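Local coordinates for protein hypothetical hydrolase (Bacteroides thetaiotaomicron, PDB 3TC9) that is of unknown function but, combining an IPT/TIG immunoglobulin-like domain with a six-bladed beta-propeller, probably serves as an auxiliary nutrient-binding protein, at residues G135-V140 with R418-I423. Sequence-based numbering, arbitrary orientation.
Sequences GFGGAV and RENRRI. With PO4 (phosphate ion), chain Q; EDO (1,2-ethanediol), chain U.
The backbone N of Phe-136 gives a nearly straight hydrogen bond to Arg-421 O (2.9 Å, 173°). This bond joins the loop leading into strand 141-145 of one propeller blade to the hairpin turn between strands 412-417 and 422-428 of the neighbouring blade. Part of the contact is apolar. With CG anti to the carbonyl carbon (chi1 -65°), the Phe-136 ring presents one face to Ile-423, whose CG1 makes a CH-pi contact 3.8 Å from the ring centroid; Ile-423 CD1 reaches on to Ala-139 CB (3.6 Å). Leu-113 and Leu-154 also touch the ring, tying it to both blades. The other half is polar and gathers round Gly-137 O and a bound phosphate. Arg-421 sets its guanidinium edge-on to both: NH1 makes a weak bond to Gly-137 O (2.8 Å) and a straighter one to phosphate O3, while NH2 points almost straight at phosphate O1 (2.8 Å). Arg-418, its CG anti to the backbone N, bends at chi2 (59°), one guanidinium face over Gly-138 CA, and grips phosphate O3 with NE and NH2; its NH1 passes Val-140 CG1 at 3.5 Å and is salt-bridged to Glu-402 and Glu-157. A leucine in place of Arg-418 would probably leave phosphate O3 without two of its donors and those two glutamates without their shared cationic partner. Water 1 donates to Phe-136 O and Arg-418 O, bridging the backbones. His-159 and Gln-158 add further bonds to the phosphate. Although this ion probably came from the crystallisation liquor, the two guanidinium groups, supplying N-H donors and positive charge to one phosphate, are consistent with a pocket at the blade junction that can accept an anion.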
loop_
_atom_site.group_PDB
_atom_site.type_symbol
_atom_site.label_atom_id
_atom_site.label_comp_id
_atom_site.label_asym_id
_atom_site.label_seq_id
_atom_site.Cartn_x
_atom_site.Cartn_y
_atom_site.Cartn_z
ATOM N N GLY B 135 -30.720 -16.432 1.410
ATOM C CA GLY B 135 -29.443 -17.073 1.692
ATOM C C GLY B 135 -28.864 -17.633 0.416
ATOM O O GLY B 135 -29.584 -17.818 -0.569
ATOM N N PHE B 136 -27.562 -17.867 0.405
ATOM C CA PHE B 136 -26.852 -18.397 -0.766
ATOM C C PHE B 136 -26.769 -19.905 -0.638
ATOM O O PHE B 136 -26.348 -20.395 0.402
ATOM C CB PHE B 136 -25.434 -17.770 -0.867
ATOM C CG PHE B 136 -25.438 -16.287 -1.135
ATOM C CD1 PHE B 136 -25.620 -15.379 -0.097
ATOM C CD2 PHE B 136 -25.327 -15.798 -2.434
ATOM C CE1 PHE B 136 -25.667 -14.001 -0.351
ATOM C CE2 PHE B 136 -25.378 -14.421 -2.691
ATOM C CZ PHE B 136 -25.521 -13.530 -1.643
ATOM N N GLY B 137 -27.205 -20.632 -1.666
ATOM C CA GLY B 137 -27.130 -22.090 -1.657
ATOM C C GLY B 137 -25.684 -22.544 -1.666
ATOM O O GLY B 137 -25.333 -23.535 -1.011
ATOM N N GLY B 138 -24.857 -21.788 -2.401
ATOM C CA GLY B 138 -23.434 -22.028 -2.563
ATOM C C GLY B 138 -22.732 -20.860 -3.229
ATOM O O GLY B 138 -23.316 -20.174 -4.067
ATOM N N ALA B 139 -21.486 -20.601 -2.814
ATOM C CA ALA B 139 -20.583 -19.588 -3.373
ATOM C C ALA B 139 -19.188 -20.174 -3.290
ATOM O O ALA B 139 -18.406 -19.832 -2.395
ATOM C CB ALA B 139 -20.708 -18.266 -2.625
ATOM N N VAL B 140 -18.922 -21.155 -4.184
ATOM C CA VAL B 140 -17.681 -21.954 -4.201
ATOM C C VAL B 140 -16.540 -21.232 -4.924
ATOM O O VAL B 140 -15.374 -21.573 -4.723
ATOM C CB VAL B 140 -17.901 -23.379 -4.774
ATOM C CG1 VAL B 140 -19.022 -24.100 -4.032
ATOM C CG2 VAL B 140 -18.150 -23.382 -6.294
ATOM N N ARG B 418 -20.135 -21.748 3.040
ATOM C CA ARG B 418 -21.119 -22.719 2.576
ATOM C C ARG B 418 -22.276 -22.999 3.544
ATOM O O ARG B 418 -23.393 -22.644 3.198
ATOM C CB ARG B 418 -20.476 -24.040 2.110
ATOM C CG ARG B 418 -21.435 -25.036 1.431
ATOM C CD ARG B 418 -22.084 -24.444 0.192
ATOM N NE ARG B 418 -22.871 -25.403 -0.586
ATOM C CZ ARG B 418 -22.414 -26.080 -1.635
ATOM N NH1 ARG B 418 -21.145 -25.971 -2.003
ATOM N NH2 ARG B 418 -23.222 -26.886 -2.315
ATOM N N GLU B 419 -22.039 -23.633 4.709
ATOM C CA GLU B 419 -23.130 -24.050 5.602
ATOM C C GLU B 419 -23.835 -22.898 6.290
ATOM O O GLU B 419 -24.947 -23.086 6.804
ATOM C CB GLU B 419 -22.666 -25.080 6.661
ATOM C CG GLU B 419 -21.829 -26.256 6.132
ATOM C CD GLU B 419 -22.244 -26.991 4.866
ATOM O OE1 GLU B 419 -23.462 -27.053 4.572
ATOM O OE2 GLU B 419 -21.349 -27.569 4.202
ATOM N N ASN B 420 -23.214 -21.709 6.309
ATOM C CA ASN B 420 -23.838 -20.554 6.924
ATOM C C ASN B 420 -24.707 -19.787 5.894
ATOM O O ASN B 420 -25.445 -18.888 6.288
ATOM C CB ASN B 420 -22.782 -19.682 7.580
ATOM C CG ASN B 420 -22.239 -20.370 8.790
ATOM O OD1 ASN B 420 -22.949 -21.106 9.487
ATOM N ND2 ASN B 420 -20.965 -20.218 9.030
ATOM N N ARG B 421 -24.643 -20.175 4.593
ATOM C CA ARG B 421 -25.442 -19.639 3.481
ATOM C C ARG B 421 -25.284 -18.120 3.352
ATOM O O ARG B 421 -26.201 -17.408 2.923
ATOM C CB ARG B 421 -26.952 -19.999 3.629
ATOM C CG ARG B 421 -27.243 -21.439 4.029
ATOM C CD ARG B 421 -26.896 -22.379 2.927
ATOM N NE ARG B 421 -27.058 -23.764 3.331
ATOM C CZ ARG B 421 -26.654 -24.798 2.613
ATOM N NH1 ARG B 421 -26.070 -24.612 1.435
ATOM N NH2 ARG B 421 -26.816 -26.025 3.068
ATOM N N ARG B 422 -24.092 -17.641 3.689
ATOM C CA ARG B 422 -23.760 -16.228 3.694
ATOM C C ARG B 422 -22.451 -15.927 3.009
ATOM O O ARG B 422 -21.580 -16.786 2.909
ATOM C CB ARG B 422 -23.659 -15.736 5.161
ATOM C CG ARG B 422 -25.003 -15.638 5.915
ATOM C CD ARG B 422 -24.741 -15.748 7.392
ATOM N NE ARG B 422 -25.909 -15.525 8.262
ATOM C CZ ARG B 422 -26.552 -16.495 8.918
ATOM N NH1 ARG B 422 -26.202 -17.764 8.754
ATOM N NH2 ARG B 422 -27.560 -16.201 9.728
ATOM N N ILE B 423 -22.309 -14.657 2.596
ATOM C CA ILE B 423 -21.082 -14.057 2.098
ATOM C C ILE B 423 -20.508 -13.329 3.312
ATOM O O ILE B 423 -21.154 -12.433 3.871
ATOM C CB ILE B 423 -21.257 -13.148 0.835
ATOM C CG1 ILE B 423 -21.969 -13.896 -0.327
ATOM C CG2 ILE B 423 -19.912 -12.550 0.383
ATOM C CD1 ILE B 423 -21.268 -15.134 -0.902
HETATM P P PO4 Q . -26.142 -28.130 -0.061
HETATM O O1 PO4 Q . -25.767 -28.058 1.466
HETATM O O2 PO4 Q . -25.360 -29.329 -0.723
HETATM O O3 PO4 Q . -25.791 -26.791 -0.773
HETATM O O4 PO4 Q . -27.684 -28.343 -0.296
HETATM C C1 EDO U . -14.552 -25.430 -5.955
HETATM O O1 EDO U . -14.410 -24.964 -7.290
HETATM C C2 EDO U . -13.560 -24.640 -5.116
HETATM O O2 EDO U . -14.251 -23.884 -4.118
HETATM O O HOH W 1 -23.623 -20.906 0.627
#